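Local coordinates for aminopeptidase (Aneurinibacillus sp. AM-1, PDB 5IB9), which probably trims amino acids from the amino ends of peptides as a zinc-dependent M28-family aminopeptidase equipped with a protease-associated domain, at residues S285-E288 with D289-K292; A208-K211 with P212-N215; K319-R322 with V323-L326; T248-L251 with A252-M255; Y43-Q46 with Q47-Y51. All coordinates share one frame; numbering follows the deposited sequence.

Overall arrangement
All five contacts are local, each joining residues a few positions apart in one stretch of chain, and their chemistry follows their place. Contacts 1 and 3 lie where helices begin; both are capping boxes, one at the dimer interface beside a zinc ion, the other against strands of the catalytic domain. Contacts 4 and 5 lie within helices. Contact 4 is buried and holds a two-pronged salt bridge, whereas contact 5 has a buried side that packs on contact 4 through F48 and Y51 and another side that carries a weaker ion pair. Contact 2 is a surface contact where a long strand ends, yet A208 touches F48 of contact 5 and K210 touches M255 of contact 4.

Contact 1 (S285-E288 with D289-K292); sequences SLSE and DEIK. With ZN (zinc ion), chain G.
D289 brings its CB to 4.0 Å from S287 OG, while its carboxylate turns to a salt bridge with R293. E290 follows and completes a capping box with S287, the N-cap of helix 288-293. The backbone N of E290 donates to S287 OG (3.0 Å), which also hydrogen-bonds to E56 of the second subunit; in return S287 N donates to E290 OE1 at 2.8 Å, meeting its anti lone pair nearly straight (169°). CG of E290 sits beside its own N (chi1 -70°), and the extended chain carries the carboxylate back to the loop. There a water donates to E290 OE1 and S285 O, and OE2 forms a salt bridge with R265. A leucine replacing E290 would probably leave S287 N without an acceptor and the charge of R265 without its mate. I291 adds an apolar touch, its CG1 3.8 Å from L286 CB, and its N bonds to S287 O. K292 N closes the turn on E288 O at 3.0 Å, but K292 NZ stays 4.3 Å from E288 OE1; a water links them, its bond to E288 OE1 weak. E288 OE2 binds zinc at 1.9 Å, and H204 of the second subunit holds the same ion, so the metal bridges the dimer. In the chain the turn follows helix 277-283 and leads into strand 294-300, with L286 and I291 on L354, and E288 and I291 on P59 of the second subunit.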
loop_
_atom_site.group_PDB
_atom_site.type_symbol
_atom_site.label_atom_id
_atom_site.label_comp_id
_atom_site.label_asym_id
_atom_site.label_seq_id
_atom_site.Cartn_x
_atom_site.Cartn_y
_atom_site.Cartn_z
ATOM N N SER A 285 7.149 -1.055 5.257
ATOM C CA SER A 285 7.227 -0.651 6.687
ATOM C C SER A 285 8.599 -0.130 7.117
ATOM O O SER A 285 8.723 0.323 8.290
ATOM C CB SER A 285 6.837 -1.849 7.598
ATOM O OG SER A 285 7.919 -2.787 7.699
ATOM N N LEU A 286 9.627 -0.338 6.331
ATOM C CA LEU A 286 10.989 0.031 6.699
ATOM C C LEU A 286 11.245 1.538 6.683
ATOM O O LEU A 286 10.758 2.224 5.767
ATOM C CB LEU A 286 11.990 -0.657 5.755
ATOM C CG LEU A 286 11.879 -2.211 5.772
ATOM C CD1 LEU A 286 12.840 -2.801 4.748
ATOM C CD2 LEU A 286 12.183 -2.702 7.270
ATOM N N SER A 287 12.032 1.999 7.661
ATOM C CA SER A 287 12.458 3.396 7.575
ATOM C C SER A 287 13.623 3.532 6.663
ATOM O O SER A 287 14.270 2.538 6.253
ATOM C CB SER A 287 12.864 3.830 8.937
ATOM O OG SER A 287 14.096 3.188 9.375
ATOM N N GLU A 288 13.955 4.803 6.310
ATOM C CA GLU A 288 15.108 5.042 5.462
ATOM C C GLU A 288 16.404 4.536 6.130
ATOM O O GLU A 288 17.280 4.017 5.419
ATOM C CB GLU A 288 15.205 6.558 5.072
ATOM C CG GLU A 288 14.113 6.891 4.073
ATOM C CD GLU A 288 14.177 8.325 3.441
ATOM O OE1 GLU A 288 14.922 9.155 3.960
ATOM O OE2 GLU A 288 13.618 8.463 2.332
ATOM N N ASP A 289 16.544 4.720 7.466
ATOM C CA ASP A 289 17.716 4.207 8.173
ATOM C C ASP A 289 17.749 2.671 8.056
ATOM O O ASP A 289 18.825 2.121 7.776
ATOM C CB ASP A 289 17.761 4.717 9.598
ATOM C CG ASP A 289 19.032 4.316 10.329
ATOM O OD1 ASP A 289 20.054 4.730 9.803
ATOM O OD2 ASP A 289 18.942 3.592 11.371
ATOM N N GLU A 290 16.654 1.964 8.326
ATOM C CA GLU A 290 16.636 0.476 8.157
ATOM C C GLU A 290 17.016 0.092 6.784
ATOM O O GLU A 290 17.834 -0.858 6.658
ATOM C CB GLU A 290 15.248 -0.046 8.509
ATOM C CG GLU A 290 14.963 0.067 10.039
ATOM C CD GLU A 290 13.557 -0.373 10.292
ATOM O OE1 GLU A 290 12.558 0.155 9.742
ATOM O OE2 GLU A 290 13.318 -1.335 11.042
ATOM N N ILE A 291 16.520 0.767 5.732
ATOM C CA ILE A 291 16.879 0.374 4.406
ATOM C C ILE A 291 18.404 0.535 4.183
ATOM O O ILE A 291 19.088 -0.391 3.612
ATOM C CB ILE A 291 16.119 1.234 3.401
ATOM C CG1 ILE A 291 14.627 0.842 3.479
ATOM C CG2 ILE A 291 16.617 1.017 1.913
ATOM C CD1 ILE A 291 13.684 1.821 2.781
ATOM N N LYS A 292 18.960 1.694 4.576
ATOM C CA LYS A 292 20.425 1.930 4.371
ATOM C C LYS A 292 21.270 0.911 5.144
ATOM O O LYS A 292 22.411 0.591 4.654
ATOM C CB LYS A 292 20.780 3.363 4.833
ATOM C CG LYS A 292 20.166 4.390 3.912
ATOM C CD LYS A 292 20.542 5.848 4.255
ATOM C CE LYS A 292 19.793 6.801 3.292
ATOM N NZ LYS A 292 19.034 7.753 4.157
HETATM ZN ZN ZN G . 13.465 10.109 1.403
HETATM O O HOH W 1 10.073 -0.485 10.323
HETATM O O HOH W 2 17.203 8.832 1.849
HETATM O O HOH W 3 15.010 11.265 1.648
HETATM O O HOH W 4 13.159 10.433 -1.065
HETATM O O HOH W 5 13.642 9.464 -0.452
HETATM O O HOH W 6 14.175 11.524 0.050
#

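Contact 2 (A208-K211 with P212-N215); sequences ATKK and PDAN
K210 and D213 meet where the long strand 187-210 runs out into a loop, forming a salt bridge at the strand end. K210 NZ lies 3.2 Å from D213 OD1 and 3.3 Å from D213 OD2, so the ammonium faces both carboxylate oxygens almost equally. The lysine leaves the strand with CG opposite its backbone N (chi1 -169°), stays stretched through CE and turns at the last bond (chi4 -78°), which swings NZ forward to the aspartate. The two side chains meet at a slant. P212 lies between them in sequence, its ring directly after K211, with P212 CD 3.6 Å from K211 CB, and the end of the K211 side chain leads away from 212-215. Neither charged group depends on the other alone. K210 NZ also bonds to T260 OG1 and L258 O, while D213 OD1 bonds to T260 N and OD2 also pairs with K259. The backbone of K210 pairs with L264 in the antiparallel neighbour 263-269, P212 leans on E263, and the backbone of D213 also bonds to T260, which brings the departing loop alongside the connection between helix 238-256 and strand 263-269.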
loop_
_atom_site.group_PDB
_atom_site.type_symbol
_atom_site.label_atom_id
_atom_site.label_comp_id
_atom_site.label_asym_id
_atom_site.label_seq_id
_atom_site.Cartn_x
_atom_site.Cartn_y
_atom_site.Cartn_z
ATOM N N ALA A 208 10.641 -12.336 13.091
ATOM C CA ALA A 208 11.365 -12.707 14.347
ATOM C C ALA A 208 12.732 -12.081 14.231
ATOM O O ALA A 208 13.408 -12.278 13.278
ATOM C CB ALA A 208 11.506 -14.296 14.423
ATOM N N THR A 209 13.097 -11.291 15.230
ATOM C CA THR A 209 14.345 -10.487 15.120
ATOM C C THR A 209 15.290 -10.913 16.233
ATOM O O THR A 209 14.848 -10.930 17.396
ATOM C CB THR A 209 13.994 -9.017 15.228
ATOM O OG1 THR A 209 13.158 -8.624 14.110
ATOM C CG2 THR A 209 15.321 -8.194 15.180
ATOM N N LYS A 210 16.516 -11.153 15.857
ATOM C CA LYS A 210 17.606 -11.339 16.801
ATOM C C LYS A 210 18.454 -10.042 16.832
ATOM O O LYS A 210 19.113 -9.661 15.871
ATOM C CB LYS A 210 18.478 -12.518 16.371
ATOM C CG LYS A 210 19.500 -12.904 17.538
ATOM C CD LYS A 210 20.527 -13.873 17.067
ATOM C CE LYS A 210 21.334 -14.484 18.328
ATOM N NZ LYS A 210 22.338 -13.507 18.830
ATOM N N LYS A 211 18.381 -9.351 17.953
ATOM C CA LYS A 211 19.222 -8.191 18.152
ATOM C C LYS A 211 20.698 -8.593 18.340
ATOM O O LYS A 211 20.960 -9.569 18.894
ATOM C CB LYS A 211 18.747 -7.393 19.377
ATOM C CG LYS A 211 17.406 -6.736 19.187
ATOM C CD LYS A 211 16.669 -6.527 20.498
ATOM C CE LYS A 211 15.803 -5.277 20.471
ATOM N NZ LYS A 211 15.315 -4.846 21.788
ATOM N N PRO A 212 21.616 -7.784 17.889
ATOM C CA PRO A 212 23.004 -8.145 18.081
ATOM C C PRO A 212 23.348 -8.147 19.549
ATOM O O PRO A 212 22.823 -7.384 20.275
ATOM C CB PRO A 212 23.772 -7.064 17.323
ATOM C CG PRO A 212 22.878 -6.026 17.077
ATOM C CD PRO A 212 21.506 -6.497 17.209
ATOM N N ASP A 213 24.171 -9.093 19.935
ATOM C CA ASP A 213 24.536 -9.303 21.334
ATOM C C ASP A 213 26.040 -9.409 21.583
ATOM O O ASP A 213 26.431 -9.977 22.530
ATOM C CB ASP A 213 23.771 -10.461 21.908
ATOM C CG ASP A 213 24.071 -11.751 21.223
ATOM O OD1 ASP A 213 24.667 -11.763 20.189
ATOM O OD2 ASP A 213 23.700 -12.731 21.787
ATOM N N ALA A 214 26.834 -8.816 20.721
ATOM C CA ALA A 214 28.295 -8.875 20.799
ATOM C C ALA A 214 28.961 -7.645 21.461
ATOM O O ALA A 214 30.103 -7.371 21.242
ATOM C CB ALA A 214 28.897 -9.147 19.433
ATOM N N ASN A 215 28.191 -6.855 22.163
ATOM C CA ASN A 215 28.754 -5.709 22.895
ATOM C C ASN A 215 29.534 -4.756 21.991
ATOM O O ASN A 215 28.974 -4.143 21.134
ATOM C CB ASN A 215 29.513 -6.200 24.146
ATOM C CG ASN A 215 29.791 -5.104 25.147
ATOM O OD1 ASN A 215 28.935 -4.309 25.505
ATOM N ND2 ASN A 215 31.020 -5.092 25.634
#

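Contact 3 (K319-R322 with V323-L326)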
loop_
_atom_site.group_PDB
_atom_site.type_symbol
_atom_site.label_atom_id
_atom_site.label_comp_id
_atom_site.label_asym_id
_atom_site.label_seq_id
_atom_site.Cartn_x
_atom_site.Cartn_y
_atom_site.Cartn_z
ATOM N N LYS A 319 23.014 -9.314 -11.858
ATOM C CA LYS A 319 24.317 -8.835 -11.443
ATOM C C LYS A 319 24.604 -9.473 -10.102
ATOM O O LYS A 319 23.638 -9.798 -9.337
ATOM C CB LYS A 319 24.332 -7.345 -11.249
ATOM C CG LYS A 319 24.185 -6.582 -12.579
ATOM C CD LYS A 319 24.732 -5.166 -12.380
ATOM C CE LYS A 319 23.758 -4.225 -11.677
ATOM N NZ LYS A 319 22.949 -3.389 -12.662
ATOM N N LYS A 320 25.890 -9.622 -9.869
ATOM C CA LYS A 320 26.360 -10.018 -8.508
ATOM C C LYS A 320 26.103 -8.960 -7.446
ATOM O O LYS A 320 26.153 -7.745 -7.743
ATOM C CB LYS A 320 27.856 -10.308 -8.484
ATOM C CG LYS A 320 28.238 -11.414 -9.415
ATOM C CD LYS A 320 29.768 -11.609 -9.298
ATOM C CE LYS A 320 30.117 -12.930 -10.053
ATOM N NZ LYS A 320 31.545 -12.781 -10.457
ATOM N N ASN A 321 25.856 -9.368 -6.194
ATOM C CA ASN A 321 25.761 -8.374 -5.125
ATOM C C ASN A 321 26.280 -8.966 -3.838
ATOM O O ASN A 321 26.843 -10.072 -3.860
ATOM C CB ASN A 321 24.341 -7.830 -4.954
ATOM C CG ASN A 321 23.328 -8.928 -4.685
ATOM O OD1 ASN A 321 23.620 -9.802 -3.885
ATOM N ND2 ASN A 321 22.142 -8.897 -5.350
ATOM N N ARG A 322 26.192 -8.281 -2.720
ATOM C CA ARG A 322 26.788 -8.812 -1.510
ATOM C C ARG A 322 26.183 -10.167 -1.101
ATOM O O ARG A 322 26.858 -11.001 -0.588
ATOM C CB ARG A 322 26.660 -7.791 -0.397
ATOM C CG ARG A 322 27.299 -8.271 0.979
ATOM C CD ARG A 322 27.115 -7.306 2.106
ATOM N NE ARG A 322 27.772 -6.041 1.845
ATOM C CZ ARG A 322 27.149 -4.937 1.549
ATOM N NH1 ARG A 322 25.846 -4.879 1.458
ATOM N NH2 ARG A 322 27.857 -3.892 1.314
ATOM N N VAL A 323 24.902 -10.348 -1.387
ATOM C CA VAL A 323 24.296 -11.639 -0.966
ATOM C C VAL A 323 24.875 -12.767 -1.860
ATOM O O VAL A 323 25.155 -13.878 -1.363
ATOM C CB VAL A 323 22.757 -11.559 -1.138
ATOM C CG1 VAL A 323 22.074 -12.942 -0.879
ATOM C CG2 VAL A 323 22.187 -10.604 -0.124
ATOM N N THR A 324 24.970 -12.556 -3.169
ATOM C CA THR A 324 25.540 -13.627 -4.001
ATOM C C THR A 324 27.026 -13.798 -3.683
ATOM O O THR A 324 27.536 -14.964 -3.764
ATOM C CB THR A 324 25.343 -13.492 -5.514
ATOM O OG1 THR A 324 26.063 -12.308 -5.968
ATOM C CG2 THR A 324 23.866 -13.366 -5.822
ATOM N N ASP A 325 27.743 -12.741 -3.284
ATOM C CA ASP A 325 29.150 -12.941 -2.873
ATOM C C ASP A 325 29.263 -13.827 -1.643
ATOM O O ASP A 325 30.165 -14.694 -1.535
ATOM C CB ASP A 325 29.825 -11.580 -2.602
ATOM C CG ASP A 325 30.081 -10.784 -3.823
ATOM O OD1 ASP A 325 30.097 -11.278 -4.938
ATOM O OD2 ASP A 325 30.333 -9.553 -3.630
ATOM N N LEU A 326 28.361 -13.617 -0.652
ATOM C CA LEU A 326 28.427 -14.391 0.605
ATOM C C LEU A 326 27.977 -15.855 0.305
ATOM O O LEU A 326 28.583 -16.758 0.851
ATOM C CB LEU A 326 27.496 -13.803 1.673
ATOM C CG LEU A 326 28.066 -12.524 2.319
ATOM C CD1 LEU A 326 26.864 -11.757 3.052
ATOM C CD2 LEU A 326 29.347 -12.767 3.220
#
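N321 and T324 exchange hydrogen bonds across the first turn of a helix. The backbone N of N321 donates to T324 OG1 at 3.0 Å, and T324 N donates to N321 OD1 at 3.1 Å, the donor approaching 29° off the carbonyl plane of the amide. V323 N adds a weak, bent bond to the same oxygen (2.9 Å), so two N-H groups of the turn share N321 OD1. For N321 this requires the amide to fold back between backbone N and carbonyl carbon (chi1 57°), a position that also turns ND2 to A358 O. T324 OG1 has a further partner in Y412 OH, which D325 OD1 bonds as well. Reciprocal side-chain and backbone bonds of this kind make a capping box, with N321 as the N-cap of helix 322-334. Backbone bonds then take over: D325 N donates to N321 O at 2.9 Å, and L326 N donates to R322 O. Side-chain packing is lighter. R322 and L326 run side by side in the same direction, with R322 CG 4.1 Å from L326 CD1, before the arginine bends away to place NH1 on I295 O. K320 crosses T324 at about a right angle, its CB 3.7 Å from T324 OG1. On the buried side of the turn V323 meets F298 of strand 294-300 together with A359 and F361 of strand 358-364, while T324 rests on M313 and T315 of strand 310-315. Charge enters separately, through a cation-pi contact of K320 with Y412.

Contact 4 (T248-L251 with A252-M255); sequences TLEL and ARVM
E250 and R253 lie side by side and point the same way, which lets the arginine grip the carboxylate side-on. R253 NE donates to E250 OE1 at 2.9 Å and R253 NH2 to E250 OE2 at 2.8 Å, one nitrogen to each oxygen. Both oxygens lie practically in the guanidinium plane and are met on their syn sides, although the two flat groups are twisted 29° apart. Each chain bends to get there: the glutamate turns at chi2 (61°) and the arginine at chi3 (75°), so that both ends rise on the same side of the helix. Replacing R253 by a methionine would probably leave the buried carboxylate of E250 without its matching charge, held by N17 and D14 alone of the partners described here. N17 ND2 and the backbone N of D14 bond to that carboxylate, one on each oxygen. The helix, 238-256, is the crossover of a beta-alpha-beta unit between strands 222-228 and 263-269, consistent with the alpha/beta catalytic domain of M28 peptidases. V254 stands next to the ion pair, its CG2 3.8 Å from E250 OE2. M255 CG lies 3.1 Å from L251 O, and A252 CB lies 3.4 Å from L249 O. On the strand-facing side T248, L251, A252 and M255 all rest on F266, while the side chain of L251 comes within about 4 Å of that of T13, a zinc ligand.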
loop_
_atom_site.group_PDB
_atom_site.type_symbol
_atom_site.label_atom_id
_atom_site.label_comp_id
_atom_site.label_asym_id
_atom_site.label_seq_id
_atom_site.Cartn_x
_atom_site.Cartn_y
_atom_site.Cartn_z
ATOM N N THR A 248 14.181 -21.241 7.042
ATOM C CA THR A 248 14.104 -19.958 7.759
ATOM C C THR A 248 14.015 -20.212 9.295
ATOM O O THR A 248 14.801 -19.636 10.026
ATOM C CB THR A 248 12.936 -19.116 7.284
ATOM O OG1 THR A 248 13.120 -18.783 5.895
ATOM C CG2 THR A 248 12.886 -17.737 8.058
ATOM N N LEU A 249 13.112 -21.101 9.696
ATOM C CA LEU A 249 12.936 -21.443 11.130
ATOM C C LEU A 249 14.199 -22.085 11.653
ATOM O O LEU A 249 14.641 -21.719 12.707
ATOM C CB LEU A 249 11.708 -22.361 11.275
ATOM C CG LEU A 249 10.364 -21.725 11.152
ATOM C CD1 LEU A 249 9.303 -22.824 11.244
ATOM C CD2 LEU A 249 10.166 -20.722 12.331
ATOM N N GLU A 250 14.731 -23.036 10.870
ATOM C CA GLU A 250 15.873 -23.779 11.376
ATOM C C GLU A 250 17.076 -22.838 11.557
ATOM O O GLU A 250 17.864 -22.940 12.519
ATOM C CB GLU A 250 16.128 -25.010 10.549
ATOM C CG GLU A 250 17.353 -25.847 11.095
ATOM C CD GLU A 250 17.266 -26.398 12.523
ATOM O OE1 GLU A 250 16.229 -26.353 13.225
ATOM O OE2 GLU A 250 18.362 -26.856 12.949
ATOM N N LEU A 251 17.318 -21.931 10.601
ATOM C CA LEU A 251 18.427 -21.042 10.752
ATOM C C LEU A 251 18.152 -20.086 11.920
ATOM O O LEU A 251 19.111 -19.676 12.647
ATOM C CB LEU A 251 18.754 -20.202 9.464
ATOM C CG LEU A 251 19.288 -21.177 8.381
ATOM C CD1 LEU A 251 19.478 -20.347 7.141
ATOM C CD2 LEU A 251 20.597 -21.852 8.770
ATOM N N ALA A 252 16.870 -19.686 12.136
ATOM C CA ALA A 252 16.651 -18.848 13.350
ATOM C C ALA A 252 16.995 -19.674 14.623
ATOM O O ALA A 252 17.551 -19.091 15.497
ATOM C CB ALA A 252 15.188 -18.462 13.424
ATOM N N ARG A 253 16.694 -20.970 14.686
ATOM C CA ARG A 253 17.032 -21.758 15.867
ATOM C C ARG A 253 18.516 -21.839 15.969
ATOM O O ARG A 253 19.115 -21.617 17.052
ATOM C CB ARG A 253 16.453 -23.105 15.671
ATOM C CG ARG A 253 16.625 -23.981 16.976
ATOM C CD ARG A 253 16.186 -25.434 16.756
ATOM N NE ARG A 253 17.231 -26.082 15.980
ATOM C CZ ARG A 253 18.418 -26.455 16.430
ATOM N NH1 ARG A 253 18.665 -26.348 17.748
ATOM N NH2 ARG A 253 19.338 -26.946 15.550
ATOM N N VAL A 254 19.187 -22.114 14.855
ATOM C CA VAL A 254 20.686 -22.184 14.909
ATOM C C VAL A 254 21.291 -20.895 15.413
ATOM O O VAL A 254 22.187 -20.925 16.289
ATOM C CB VAL A 254 21.253 -22.545 13.499
ATOM C CG1 VAL A 254 22.806 -22.325 13.459
ATOM C CG2 VAL A 254 20.935 -24.013 13.231
ATOM N N MET A 255 20.855 -19.729 14.884
ATOM C CA MET A 255 21.495 -18.489 15.227
ATOM C C MET A 255 21.144 -18.155 16.678
ATOM O O MET A 255 21.931 -17.403 17.325
ATOM C CB MET A 255 21.033 -17.334 14.331
ATOM C CG MET A 255 21.450 -17.639 12.913
ATOM S SD MET A 255 23.270 -17.503 12.766
ATOM C CE MET A 255 23.316 -17.656 10.961
#

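Contact 5 (Y43-Q46 with Q47-Y51); sequences YIEQ and QFKSY
E45 and K49 form an i to i+4 ion pair along one face of helix 35-50, whose last two turns make up this contact. The salt bridge runs from E45 OE2 to K49 NZ at 3.0 Å, weak as a hydrogen bond; the two extended side chains run side by side, and E45 OE1 has a second positive partner in R42. A water relays the same lysine to Q46, donating to Q46 OE1 and accepting from K49 NZ. Face contacts come next: Q47 CG sits over the Y43 ring in a CH-pi contact, 4.1 Å from the centroid. With chi1 at 178° the Y43 ring points away from its own N and along the helix, under Q47, and it also stacks with F24. On the buried side the packing is apolar. I44 CG2 presses on F48 CE2 at 3.5 Å, and F48 touches L249 and A252 of helix 238-256, V206 and A208 of strand 187-210, and F266. Backbone bonds run on from Q47 N to Y43 O through S50 N to Q46 O. The end of the helix gathers on one carbonyl: the Y51 ring lies with its face under Q47 O, and S50 OG donates to a lone pair of Q47 O, in the carbonyl plane, at 2.7 Å.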
loop_
_atom_site.group_PDB
_atom_site.type_symbol
_atom_site.label_atom_id
_atom_site.label_comp_id
_atom_site.label_asym_id
_atom_site.label_seq_id
_atom_site.Cartn_x
_atom_site.Cartn_y
_atom_site.Cartn_z
ATOM N N TYR A 43 1.557 -21.286 13.609
ATOM C CA TYR A 43 2.557 -22.305 13.809
ATOM C C TYR A 43 3.945 -21.705 13.767
ATOM O O TYR A 43 4.838 -22.019 14.613
ATOM C CB TYR A 43 2.354 -23.395 12.752
ATOM C CG TYR A 43 3.404 -24.499 12.847
ATOM C CD1 TYR A 43 3.257 -25.606 13.694
ATOM C CD2 TYR A 43 4.604 -24.424 12.058
ATOM C CE1 TYR A 43 4.248 -26.647 13.762
ATOM C CE2 TYR A 43 5.593 -25.412 12.122
ATOM C CZ TYR A 43 5.350 -26.562 12.914
ATOM O OH TYR A 43 6.302 -27.563 12.941
ATOM N N ILE A 44 4.174 -20.913 12.675
ATOM C CA ILE A 44 5.472 -20.208 12.466
ATOM C C ILE A 44 5.815 -19.324 13.667
ATOM O O ILE A 44 6.936 -19.448 14.224
ATOM C CB ILE A 44 5.490 -19.509 11.123
ATOM C CG1 ILE A 44 5.443 -20.634 10.060
ATOM C CG2 ILE A 44 6.814 -18.675 10.979
ATOM C CD1 ILE A 44 5.017 -20.092 8.688
ATOM N N GLU A 45 4.823 -18.557 14.084
ATOM C CA GLU A 45 5.058 -17.690 15.261
ATOM C C GLU A 45 5.460 -18.529 16.472
ATOM O O GLU A 45 6.458 -18.171 17.185
ATOM C CB GLU A 45 3.686 -16.972 15.492
ATOM C CG GLU A 45 3.761 -16.313 16.902
ATOM C CD GLU A 45 2.412 -15.679 17.268
ATOM O OE1 GLU A 45 1.441 -15.799 16.556
ATOM O OE2 GLU A 45 2.457 -15.116 18.364
ATOM N N GLN A 46 4.766 -19.633 16.731
ATOM C CA GLN A 46 5.099 -20.515 17.867
ATOM C C GLN A 46 6.479 -21.058 17.785
ATOM O O GLN A 46 7.182 -21.117 18.797
ATOM C CB GLN A 46 4.073 -21.636 17.999
ATOM C CG GLN A 46 4.426 -22.629 19.150
ATOM C CD GLN A 46 4.532 -21.948 20.496
ATOM O OE1 GLN A 46 3.850 -20.920 20.792
ATOM N NE2 GLN A 46 5.339 -22.547 21.358
ATOM N N GLN A 47 6.891 -21.452 16.578
ATOM C CA GLN A 47 8.242 -22.017 16.493
ATOM C C GLN A 47 9.290 -20.973 16.794
ATOM O O GLN A 47 10.236 -21.191 17.585
ATOM C CB GLN A 47 8.570 -22.638 15.140
ATOM C CG GLN A 47 7.600 -23.736 14.729
ATOM C CD GLN A 47 7.040 -24.637 15.836
ATOM O OE1 GLN A 47 5.781 -24.609 16.072
ATOM N NE2 GLN A 47 7.904 -25.377 16.515
ATOM N N PHE A 48 9.122 -19.759 16.238
ATOM C CA PHE A 48 10.105 -18.779 16.547
ATOM C C PHE A 48 10.131 -18.464 18.041
ATOM O O PHE A 48 11.184 -18.261 18.603
ATOM C CB PHE A 48 9.797 -17.442 15.835
ATOM C CG PHE A 48 10.160 -17.382 14.332
ATOM C CD1 PHE A 48 11.419 -17.646 13.842
ATOM C CD2 PHE A 48 9.142 -17.009 13.416
ATOM C CE1 PHE A 48 11.756 -17.472 12.484
ATOM C CE2 PHE A 48 9.504 -16.798 12.067
ATOM C CZ PHE A 48 10.779 -17.053 11.629
ATOM N N LYS A 49 8.944 -18.392 18.640
ATOM C CA LYS A 49 8.913 -18.078 20.081
ATOM C C LYS A 49 9.620 -19.193 20.809
ATOM O O LYS A 49 10.301 -18.886 21.858
ATOM C CB LYS A 49 7.484 -17.944 20.578
ATOM C CG LYS A 49 6.859 -16.646 20.295
ATOM C CD LYS A 49 5.379 -16.783 20.875
ATOM C CE LYS A 49 4.465 -15.663 20.560
ATOM N NZ LYS A 49 3.044 -16.128 21.091
ATOM N N SER A 50 9.471 -20.432 20.385
ATOM C CA SER A 50 10.112 -21.564 21.101
ATOM C C SER A 50 11.632 -21.509 21.101
ATOM O O SER A 50 12.302 -22.166 21.936
ATOM C CB SER A 50 9.653 -22.872 20.611
ATOM O OG SER A 50 10.314 -23.255 19.385
ATOM N N TYR A 51 12.234 -20.780 20.121
ATOM C CA TYR A 51 13.699 -20.645 20.046
ATOM C C TYR A 51 14.150 -19.429 20.845
ATOM O O TYR A 51 15.346 -19.018 20.832
ATOM C CB TYR A 51 14.171 -20.403 18.571
ATOM C CG TYR A 51 13.582 -21.354 17.576
ATOM C CD1 TYR A 51 13.364 -20.950 16.230
ATOM C CD2 TYR A 51 13.324 -22.652 17.864
ATOM C CE1 TYR A 51 12.826 -21.875 15.331
ATOM C CE2 TYR A 51 12.742 -23.528 16.984
ATOM C CZ TYR A 51 12.592 -23.143 15.644
ATOM O OH TYR A 51 12.024 -23.984 14.688
HETATM O O HOH W 7 2.710 -18.721 19.903
#